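PDB 2GX8: NIF3-related protein from Bacillus cereus, which is of unknown function but binds zinc ions at a conserved dimetal site of the Nif3 family and carries an additional, probably regulatory domain. Local coordinates for residues I321-A324 with K325-G328; G282-A285 with E286-K289; F167-V170 with T171-E174; V341-D344 with A345-L348. All blocks are in the same frame, centred on the assembly; numbering follows the deposited sequence.

Interaction 1 of 4, residues I321-A324 with K325-G328; sequences INQA and KFKG
Gln323 and Lys327 meet because their torsions bend both chains to one flank of the helix end: Gln323 sends CG anti to its backbone N (chi1 -168°) and then turns at chi2, while Lys327 has CG beside its own backbone N and bends at chi2 and again at chi4. The contact closes helix 321-326, the helical crossover of a beta-alpha-beta unit between strands 306-313 and 331-335, with a Schellman motif. Gly328, the first residue to leave helical angles, takes a positive phi of 88°, and its N bonds Lys325 O at 2.8 Å. In the last turn Lys327 N reaches Gln323 O at 2.9 Å, almost straight at 177°, and Phe326 N binds Asn322 O at 2.8 Å. Gln323 O also has the aliphatic CG of Lys327 against it, 3.3 Å away. Gln323 NE2 and Lys327 NZ both donate to Leu153 O, so the two polar ends converge on a single carbonyl. Lys325 leads the other way, where its NZ binds Gly349 O. The Phe326 ring passes the Gln323 amide at a slant, its CD1 4.2 Å from OE1. Where the two long chains pass each other, Gln323 NE2 lies 3.3 Å from Lys327 CE.

Interaction 2 of 4, residues G282-A285 with E286-K289; sequences GQFA and EHVK
Phe284 O takes the shortest bond of this helical turn, from Val288 N at 2.8 Å (N-H...O 154°), with the donor lying nearly along the C=O axis. The same oxygen is hemmed in by carbon: His287 CB comes to 3.1 Å and Val288 CG2 to 3.6 Å. The i to i+4 pattern of an alpha-helix precedes it, with His287 N on Gln283 O at 3.0 Å, entering from above the carbonyl plane, and a weaker bond from Glu286 N to Gly282 O; after it, Lys289 N binds Ala285 O at 3.2 Å.

On the buried side the same one-turn spacing joins Phe284 to Val288. Val288 has CG1 opposite its backbone N (chi1 166°), which leaves CG2 beside that N and over one face of the Phe284 ring, 3.9 Å from the centroid, in a CH-pi contact displaced toward the rim at CZ and CE2. Phe284 CE1 in turn approaches the His287 imidazole at its edge, 4.3 Å from ND1, a nitrogen that is buried and has no partner in the model. On the flank facing the second subunit, Lys289 NZ has a long salt bridge to Glu286 OE2, 3.7 Å away, and a stronger one to the C-terminal carboxylate of Val397 of the second subunit; Ala285 packs on that same residue. Helix 281-292 thus rests its inner side on the sheet, where Phe284 meets Val307 and Val310 of strand 306-313 and Leu275 and Met279 of strand 270-280, while Phe284 and Val288 both touch Val333 of strand 331-335 and Val353 of strand 351-354.

Interaction 3 of 4, residues F167-V170 with T171-E174; sequences FVPV and THAE
The close part of this turn is made by Val168 CG1, against His172, and by the carbonyl O of Pro169. Val168 places CG1 anti to its backbone N (chi1 -165°), which lays that methyl against His172 C at 3.7 Å and His172 CB at 3.8 Å, with Ala173 N equally near. Pro169 O receives His172 N at 2.8 Å in an i to i+3 bond; it is bent, 144° at the hydrogen, and the donor comes from well above the carbonyl plane. Ala173 CB lies 3.8 Å from the same oxygen. These contacts join the end of the long strand 150-168 to the first turn of helix 170-182, a beta-to-alpha connection in what is probably the regulatory domain of this protein. Val168 also touches Ile228 of the neighbouring strand 221-233, and Pro169 and His172 both touch Pro249. The outer side is looser. Val170 and Thr171 are exposed, and Thr171 meets the proline ring only through OG1, a van der Waals contact at 3.7 Å from Pro169 CB and 3.9 Å from CG. The His172 imidazole has its ND1 weakly bonded to Glu175 OE1, and Pro169 CG comes no nearer than 4.4 Å to His172 CB.

Interaction 4 of 4, residues V341-D344 with A345-L348; sequences VAHD and AMML
The His343 imidazole has Met346 beside it, the two side chains running the same way from positions three residues apart on the same helix: the sulfur stands 5.1 Å from the ring centroid in an oblique sulfur-aromatic contact, 39° off the normal, and CE reaches to 4.2 Å from ND1. Tyr339 meets the same ring edge-to-face. The second flat group, the Asp344 carboxylate, has Met347 CE 3.6 Å from OD1, Met347 being bent at chi3 (-60°) to bring that methyl round; OD2 binds O8 of a bound HEPES buffer molecule, probably from the crystallisation liquor. Regular alpha-helical bonds run through the backbone beneath: Ala345 N to Val341 O is 2.8 Å, and Met347 N to His343 O is 3.1 Å. Met346 CG presses on Ala342 O at 3.1 Å, and Leu348 CG lies 3.4 Å from Asp344 O. Helix 339-348 is the crossover of the beta-alpha-beta unit between strands 331-335 and 351-354. On one flank Val341, Asp344 and Leu348 pack on Ile321 of helix 321-326; elsewhere Ala342 and Met346 meet Val300 of strand 298-300 and Pro393 of the second subunit, whose Asp72 and Ile112 touch His343 and Met347.

In the fold
From the N terminus, interaction 3 comes first, turning strand 150-168 into helix 170-182. Interactions 2, 1 and 4 follow in series along the chain. Each is a local contact within continuous chain, so none closes a long loop, and none nests in or crosses another. Interaction 3 stands apart, its centre about 51 to 61 Å from those of the other three. Interaction 2, on helix 281-292, lies about 20 Å between centres from interactions 1 and 4, and touches neither. Interactions 1 and 4 do touch, as neighbouring crossover helices that share strand 331-335. Helix 281-292 also packs on this strand, which thereby ties interactions 1, 2 and 4. Interactions 2 and 4 both also meet the second subunit.

Interaction 1 of 4, residues I321-A324 with K325-G328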
loop_
_atom_site.group_PDB
_atom_site.type_symbol
_atom_site.label_atom_id
_atom_site.label_comp_id
_atom_site.label_asym_id
_atom_site.label_seq_id
_atom_site.Cartn_x
_atom_site.Cartn_y
_atom_site.Cartn_z
ATOM N N ILE C 321 -11.245 24.712 -5.947
ATOM C CA ILE C 321 -11.117 26.115 -5.629
ATOM C C ILE C 321 -9.851 26.748 -6.247
ATOM O O ILE C 321 -9.871 27.932 -6.584
ATOM C CB ILE C 321 -11.225 26.391 -4.096
ATOM C CG1 ILE C 321 -10.030 25.818 -3.353
ATOM C CG2 ILE C 321 -12.539 25.804 -3.544
ATOM C CD1 ILE C 321 -9.864 26.339 -1.946
ATOM N N ASN C 322 -8.772 25.981 -6.405
ATOM C CA ASN C 322 -7.535 26.520 -6.949
ATOM C C ASN C 322 -7.654 26.759 -8.420
ATOM O O ASN C 322 -7.149 27.758 -8.935
ATOM C CB ASN C 322 -6.337 25.630 -6.626
ATOM C CG ASN C 322 -5.866 25.819 -5.203
ATOM O OD1 ASN C 322 -6.296 25.104 -4.307
ATOM N ND2 ASN C 322 -5.059 26.856 -4.969
ATOM N N GLN C 323 -8.358 25.847 -9.076
ATOM C CA GLN C 323 -8.626 25.940 -10.497
ATOM C C GLN C 323 -9.492 27.153 -10.764
ATOM O O GLN C 323 -9.155 27.998 -11.577
ATOM C CB GLN C 323 -9.281 24.634 -10.981
ATOM C CG GLN C 323 -9.365 24.459 -12.495
ATOM C CD GLN C 323 -8.006 24.430 -13.275
ATOM O OE1 GLN C 323 -6.905 24.488 -12.705
ATOM N NE2 GLN C 323 -8.109 24.352 -14.598
ATOM N N ALA C 324 -10.588 27.258 -10.029
ATOM C CA ALA C 324 -11.519 28.394 -10.127
ATOM C C ALA C 324 -10.814 29.751 -10.026
ATOM O O ALA C 324 -11.115 30.646 -10.796
ATOM C CB ALA C 324 -12.618 28.273 -9.091
ATOM N N LYS C 325 -9.860 29.884 -9.104
ATOM C CA LYS C 325 -9.089 31.118 -8.944
ATOM C C LYS C 325 -8.017 31.282 -10.034
ATOM O O LYS C 325 -7.803 32.380 -10.548
ATOM C CB LYS C 325 -8.430 31.170 -7.569
ATOM C CG LYS C 325 -7.809 32.535 -7.241
ATOM C CD LYS C 325 -8.897 33.580 -7.130
ATOM C CE LYS C 325 -8.361 35.007 -7.126
ATOM N NZ LYS C 325 -9.551 35.900 -6.907
ATOM N N PHE C 326 -7.333 30.194 -10.376
ATOM C CA PHE C 326 -6.309 30.248 -11.426
ATOM C C PHE C 326 -6.930 30.766 -12.732
ATOM O O PHE C 326 -6.364 31.635 -13.370
ATOM C CB PHE C 326 -5.651 28.870 -11.619
ATOM C CG PHE C 326 -4.703 28.805 -12.793
ATOM C CD1 PHE C 326 -4.987 27.977 -13.891
ATOM C CD2 PHE C 326 -3.542 29.586 -12.812
ATOM C CE1 PHE C 326 -4.125 27.902 -14.978
ATOM C CE2 PHE C 326 -2.668 29.534 -13.899
ATOM C CZ PHE C 326 -2.956 28.693 -14.988
ATOM N N LYS C 327 -8.096 30.218 -13.101
ATOM C CA LYS C 327 -8.869 30.653 -14.265
ATOM C C LYS C 327 -9.497 32.059 -14.079
ATOM O O LYS C 327 -10.194 32.561 -14.965
ATOM C CB LYS C 327 -9.978 29.658 -14.562
ATOM C CG LYS C 327 -9.534 28.249 -14.895
ATOM C CD LYS C 327 -8.917 28.181 -16.252
ATOM C CE LYS C 327 -8.859 26.752 -16.766
ATOM N NZ LYS C 327 -10.204 26.144 -17.088
ATOM N N GLY C 328 -9.292 32.677 -12.922
ATOM C CA GLY C 328 -9.763 34.044 -12.707
ATOM C C GLY C 328 -11.164 34.328 -12.194
ATOM O O GLY C 328 -11.605 35.463 -12.268
#

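Interaction 2 of 4, residues G282-A285 with E286-K289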
loop_
_atom_site.group_PDB
_atom_site.type_symbol
_atom_site.label_atom_id
_atom_site.label_comp_id
_atom_site.label_asym_id
_atom_site.label_seq_id
_atom_site.Cartn_x
_atom_site.Cartn_y
_atom_site.Cartn_z
ATOM N N GLY C 282 -23.275 39.927 -2.742
ATOM C CA GLY C 282 -24.595 39.907 -2.094
ATOM C C GLY C 282 -25.766 39.756 -3.052
ATOM O O GLY C 282 -26.672 38.964 -2.787
ATOM N N GLN C 283 -25.759 40.517 -4.152
ATOM C CA GLN C 283 -26.810 40.376 -5.173
ATOM C C GLN C 283 -26.593 39.224 -6.138
ATOM O O GLN C 283 -27.548 38.731 -6.739
ATOM C CB GLN C 283 -27.030 41.647 -5.960
ATOM C CG GLN C 283 -25.785 42.336 -6.318
ATOM C CD GLN C 283 -26.065 43.691 -6.914
ATOM O OE1 GLN C 283 -26.554 43.798 -8.047
ATOM N NE2 GLN C 283 -25.749 44.739 -6.160
ATOM N N PHE C 284 -25.345 38.813 -6.319
ATOM C CA PHE C 284 -25.119 37.643 -7.113
ATOM C C PHE C 284 -25.714 36.454 -6.378
ATOM O O PHE C 284 -26.413 35.650 -6.973
ATOM C CB PHE C 284 -23.655 37.413 -7.422
ATOM C CG PHE C 284 -23.413 36.095 -8.092
ATOM C CD1 PHE C 284 -23.881 35.870 -9.383
ATOM C CD2 PHE C 284 -22.740 35.075 -7.425
ATOM C CE1 PHE C 284 -23.680 34.651 -10.002
ATOM C CE2 PHE C 284 -22.521 33.837 -8.034
ATOM C CZ PHE C 284 -22.992 33.616 -9.318
ATOM N N ALA C 285 -25.420 36.352 -5.086
ATOM C CA ALA C 285 -25.979 35.314 -4.198
ATOM C C ALA C 285 -27.498 35.208 -4.267
ATOM O O ALA C 285 -28.011 34.097 -4.260
ATOM C CB ALA C 285 -25.579 35.576 -2.807
ATOM N N GLU C 286 -28.202 36.355 -4.306
ATOM C CA GLU C 286 -29.663 36.403 -4.487
ATOM C C GLU C 286 -30.026 35.826 -5.836
ATOM O O GLU C 286 -30.954 35.020 -5.945
ATOM C CB GLU C 286 -30.224 37.847 -4.417
ATOM C CG GLU C 286 -30.246 38.412 -3.014
ATOM C CD GLU C 286 -30.997 37.490 -2.051
ATOM O OE1 GLU C 286 -32.180 37.206 -2.370
ATOM O OE2 GLU C 286 -30.410 37.055 -1.005
ATOM N N HIS C 287 -29.291 36.262 -6.861
ATOM C CA HIS C 287 -29.479 35.770 -8.213
ATOM C C HIS C 287 -29.295 34.254 -8.239
ATOM O O HIS C 287 -30.066 33.572 -8.880
ATOM C CB HIS C 287 -28.521 36.431 -9.178
ATOM C CG HIS C 287 -28.672 35.956 -10.588
ATOM N ND1 HIS C 287 -27.752 35.129 -11.199
ATOM C CD2 HIS C 287 -29.645 36.182 -11.507
ATOM C CE1 HIS C 287 -28.151 34.863 -12.430
ATOM N NE2 HIS C 287 -29.301 35.480 -12.640
ATOM N N VAL C 288 -28.303 33.720 -7.541
ATOM C CA VAL C 288 -28.178 32.254 -7.466
ATOM C C VAL C 288 -29.429 31.593 -6.887
ATOM O O VAL C 288 -29.827 30.536 -7.352
ATOM C CB VAL C 288 -26.950 31.834 -6.680
ATOM C CG1 VAL C 288 -26.992 30.333 -6.306
ATOM C CG2 VAL C 288 -25.724 32.161 -7.499
ATOM N N LYS C 289 -30.080 32.243 -5.921
ATOM C CA LYS C 289 -31.265 31.657 -5.259
ATOM C C LYS C 289 -32.487 31.600 -6.144
ATOM O O LYS C 289 -33.177 30.593 -6.193
ATOM C CB LYS C 289 -31.600 32.377 -3.935
ATOM C CG LYS C 289 -30.465 32.353 -2.922
ATOM C CD LYS C 289 -30.906 32.509 -1.475
ATOM C CE LYS C 289 -31.439 33.874 -1.173
ATOM N NZ LYS C 289 -32.007 33.928 0.203
#

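Interaction 3 of 4, residues F167-V170 with T171-E174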
loop_
_atom_site.group_PDB
_atom_site.type_symbol
_atom_site.label_atom_id
_atom_site.label_comp_id
_atom_site.label_asym_id
_atom_site.label_seq_id
_atom_site.Cartn_x
_atom_site.Cartn_y
_atom_site.Cartn_z
ATOM N N PHE C 167 -6.413 3.900 -48.758
ATOM C CA PHE C 167 -5.986 3.910 -50.180
ATOM C C PHE C 167 -7.111 3.339 -51.013
ATOM O O PHE C 167 -7.552 2.223 -50.757
ATOM C CB PHE C 167 -4.686 3.109 -50.319
ATOM C CG PHE C 167 -3.594 3.619 -49.420
ATOM C CD1 PHE C 167 -3.484 3.169 -48.113
ATOM C CD2 PHE C 167 -2.732 4.601 -49.855
ATOM C CE1 PHE C 167 -2.486 3.669 -47.254
ATOM C CE2 PHE C 167 -1.753 5.092 -49.015
ATOM C CZ PHE C 167 -1.641 4.638 -47.716
ATOM N N VAL C 168 -7.590 4.116 -51.989
ATOM C CA VAL C 168 -8.785 3.756 -52.753
ATOM C C VAL C 168 -8.609 4.068 -54.235
ATOM O O VAL C 168 -8.025 5.091 -54.576
ATOM C CB VAL C 168 -10.027 4.611 -52.304
ATOM C CG1 VAL C 168 -11.334 4.006 -52.815
ATOM C CG2 VAL C 168 -10.132 4.748 -50.803
ATOM N N PRO C 169 -9.094 3.191 -55.128
ATOM C CA PRO C 169 -9.063 3.582 -56.535
ATOM C C PRO C 169 -9.938 4.837 -56.778
ATOM O O PRO C 169 -10.950 5.025 -56.095
ATOM C CB PRO C 169 -9.677 2.365 -57.234
ATOM C CG PRO C 169 -10.493 1.694 -56.181
ATOM C CD PRO C 169 -9.646 1.833 -54.967
ATOM N N VAL C 170 -9.526 5.680 -57.731
ATOM C CA VAL C 170 -10.230 6.934 -58.092
ATOM C C VAL C 170 -11.699 6.698 -58.421
ATOM O O VAL C 170 -12.537 7.593 -58.238
ATOM C CB VAL C 170 -9.524 7.714 -59.271
ATOM C CG1 VAL C 170 -10.262 8.999 -59.591
ATOM C CG2 VAL C 170 -8.034 8.050 -58.944
ATOM N N THR C 171 -12.020 5.493 -58.892
ATOM C CA THR C 171 -13.411 5.143 -59.181
ATOM C C THR C 171 -14.245 5.156 -57.903
ATOM O O THR C 171 -15.406 5.536 -57.919
ATOM C CB THR C 171 -13.553 3.761 -59.851
ATOM O OG1 THR C 171 -12.923 2.760 -59.043
ATOM C CG2 THR C 171 -12.933 3.762 -61.239
ATOM N N HIS C 172 -13.647 4.781 -56.782
ATOM C CA HIS C 172 -14.426 4.733 -55.562
ATOM C C HIS C 172 -14.071 5.756 -54.511
ATOM O O HIS C 172 -14.664 5.774 -53.435
ATOM C CB HIS C 172 -14.424 3.318 -55.006
ATOM C CG HIS C 172 -15.230 2.361 -55.833
ATOM N ND1 HIS C 172 -16.539 2.038 -55.535
ATOM C CD2 HIS C 172 -14.921 1.673 -56.959
ATOM C CE1 HIS C 172 -16.997 1.184 -56.433
ATOM N NE2 HIS C 172 -16.034 0.946 -57.307
ATOM N N ALA C 173 -13.150 6.644 -54.855
ATOM C CA ALA C 173 -12.662 7.650 -53.928
ATOM C C ALA C 173 -13.740 8.571 -53.342
ATOM O O ALA C 173 -13.811 8.735 -52.122
ATOM C CB ALA C 173 -11.555 8.461 -54.576
ATOM N N GLU C 174 -14.569 9.154 -54.204
ATOM C CA GLU C 174 -15.613 10.087 -53.772
ATOM C C GLU C 174 -16.649 9.436 -52.851
ATOM O O GLU C 174 -17.139 10.034 -51.884
ATOM C CB GLU C 174 -16.279 10.716 -55.004
ATOM C CG GLU C 174 -17.434 11.672 -54.716
ATOM C CD GLU C 174 -17.017 12.946 -53.985
ATOM O OE1 GLU C 174 -15.808 13.245 -53.876
ATOM O OE2 GLU C 174 -17.929 13.671 -53.538
#

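Interaction 4 of 4, residues V341-D344 with A345-L348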
loop_
_atom_site.group_PDB
_atom_site.type_symbol
_atom_site.label_atom_id
_atom_site.label_comp_id
_atom_site.label_asym_id
_atom_site.label_seq_id
_atom_site.Cartn_x
_atom_site.Cartn_y
_atom_site.Cartn_z
ATOM N N VAL C 341 -11.822 24.289 3.617
ATOM C CA VAL C 341 -11.698 24.671 2.230
ATOM C C VAL C 341 -12.127 26.135 2.084
ATOM O O VAL C 341 -11.493 26.894 1.355
ATOM C CB VAL C 341 -12.464 23.717 1.323
ATOM C CG1 VAL C 341 -12.277 24.136 -0.132
ATOM C CG2 VAL C 341 -11.930 22.271 1.502
ATOM N N ALA C 342 -13.167 26.543 2.818
ATOM C CA ALA C 342 -13.664 27.921 2.749
ATOM C C ALA C 342 -12.613 28.878 3.289
ATOM O O ALA C 342 -12.429 29.947 2.717
ATOM C CB ALA C 342 -14.998 28.083 3.435
ATOM N N HIS C 343 -11.867 28.509 4.333
ATOM C CA HIS C 343 -10.780 29.421 4.762
ATOM C C HIS C 343 -9.714 29.487 3.669
ATOM O O HIS C 343 -9.124 30.533 3.455
ATOM C CB HIS C 343 -10.144 29.028 6.106
ATOM C CG HIS C 343 -10.833 29.623 7.285
ATOM N ND1 HIS C 343 -10.743 30.970 7.597
ATOM C CD2 HIS C 343 -11.647 29.077 8.209
ATOM C CE1 HIS C 343 -11.469 31.220 8.671
ATOM N NE2 HIS C 343 -12.013 30.084 9.077
ATOM N N ASP C 344 -9.471 28.356 2.988
ATOM C CA ASP C 344 -8.499 28.304 1.896
ATOM C C ASP C 344 -8.949 29.231 0.791
ATOM O O ASP C 344 -8.127 29.929 0.209
ATOM C CB ASP C 344 -8.342 26.894 1.318
ATOM C CG ASP C 344 -7.566 25.957 2.234
ATOM O OD1 ASP C 344 -6.889 26.455 3.153
ATOM O OD2 ASP C 344 -7.607 24.724 2.007
ATOM N N ALA C 345 -10.255 29.264 0.526
ATOM C CA ALA C 345 -10.814 30.136 -0.517
ATOM C C ALA C 345 -10.690 31.627 -0.171
ATOM O O ALA C 345 -10.358 32.422 -1.045
ATOM C CB ALA C 345 -12.228 29.775 -0.799
ATOM N N MET C 346 -10.949 32.007 1.082
ATOM C CA MET C 346 -10.752 33.407 1.474
ATOM C C MET C 346 -9.288 33.787 1.270
ATOM O O MET C 346 -9.015 34.873 0.788
ATOM C CB MET C 346 -11.137 33.679 2.921
ATOM C CG MET C 346 -12.353 32.971 3.376
ATOM S SD MET C 346 -13.059 33.631 4.874
ATOM C CE MET C 346 -11.688 34.501 5.624
ATOM N N MET C 347 -8.356 32.890 1.624
ATOM C CA MET C 347 -6.906 33.113 1.403
ATOM C C MET C 347 -6.516 33.231 -0.072
ATOM O O MET C 347 -5.552 33.911 -0.400
ATOM C CB MET C 347 -6.043 32.031 2.101
ATOM C CG MET C 347 -5.892 32.292 3.601
ATOM S SD MET C 347 -4.744 31.240 4.486
ATOM C CE MET C 347 -5.536 29.682 4.147
ATOM N N LEU C 348 -7.227 32.546 -0.968
ATOM C CA LEU C 348 -6.949 32.671 -2.400
ATOM C C LEU C 348 -7.524 33.992 -2.928
ATOM O O LEU C 348 -7.066 34.511 -3.939
ATOM C CB LEU C 348 -7.568 31.526 -3.193
ATOM C CG LEU C 348 -7.026 30.106 -3.012
ATOM C CD1 LEU C 348 -7.881 29.123 -3.799
ATOM C CD2 LEU C 348 -5.555 30.011 -3.442
#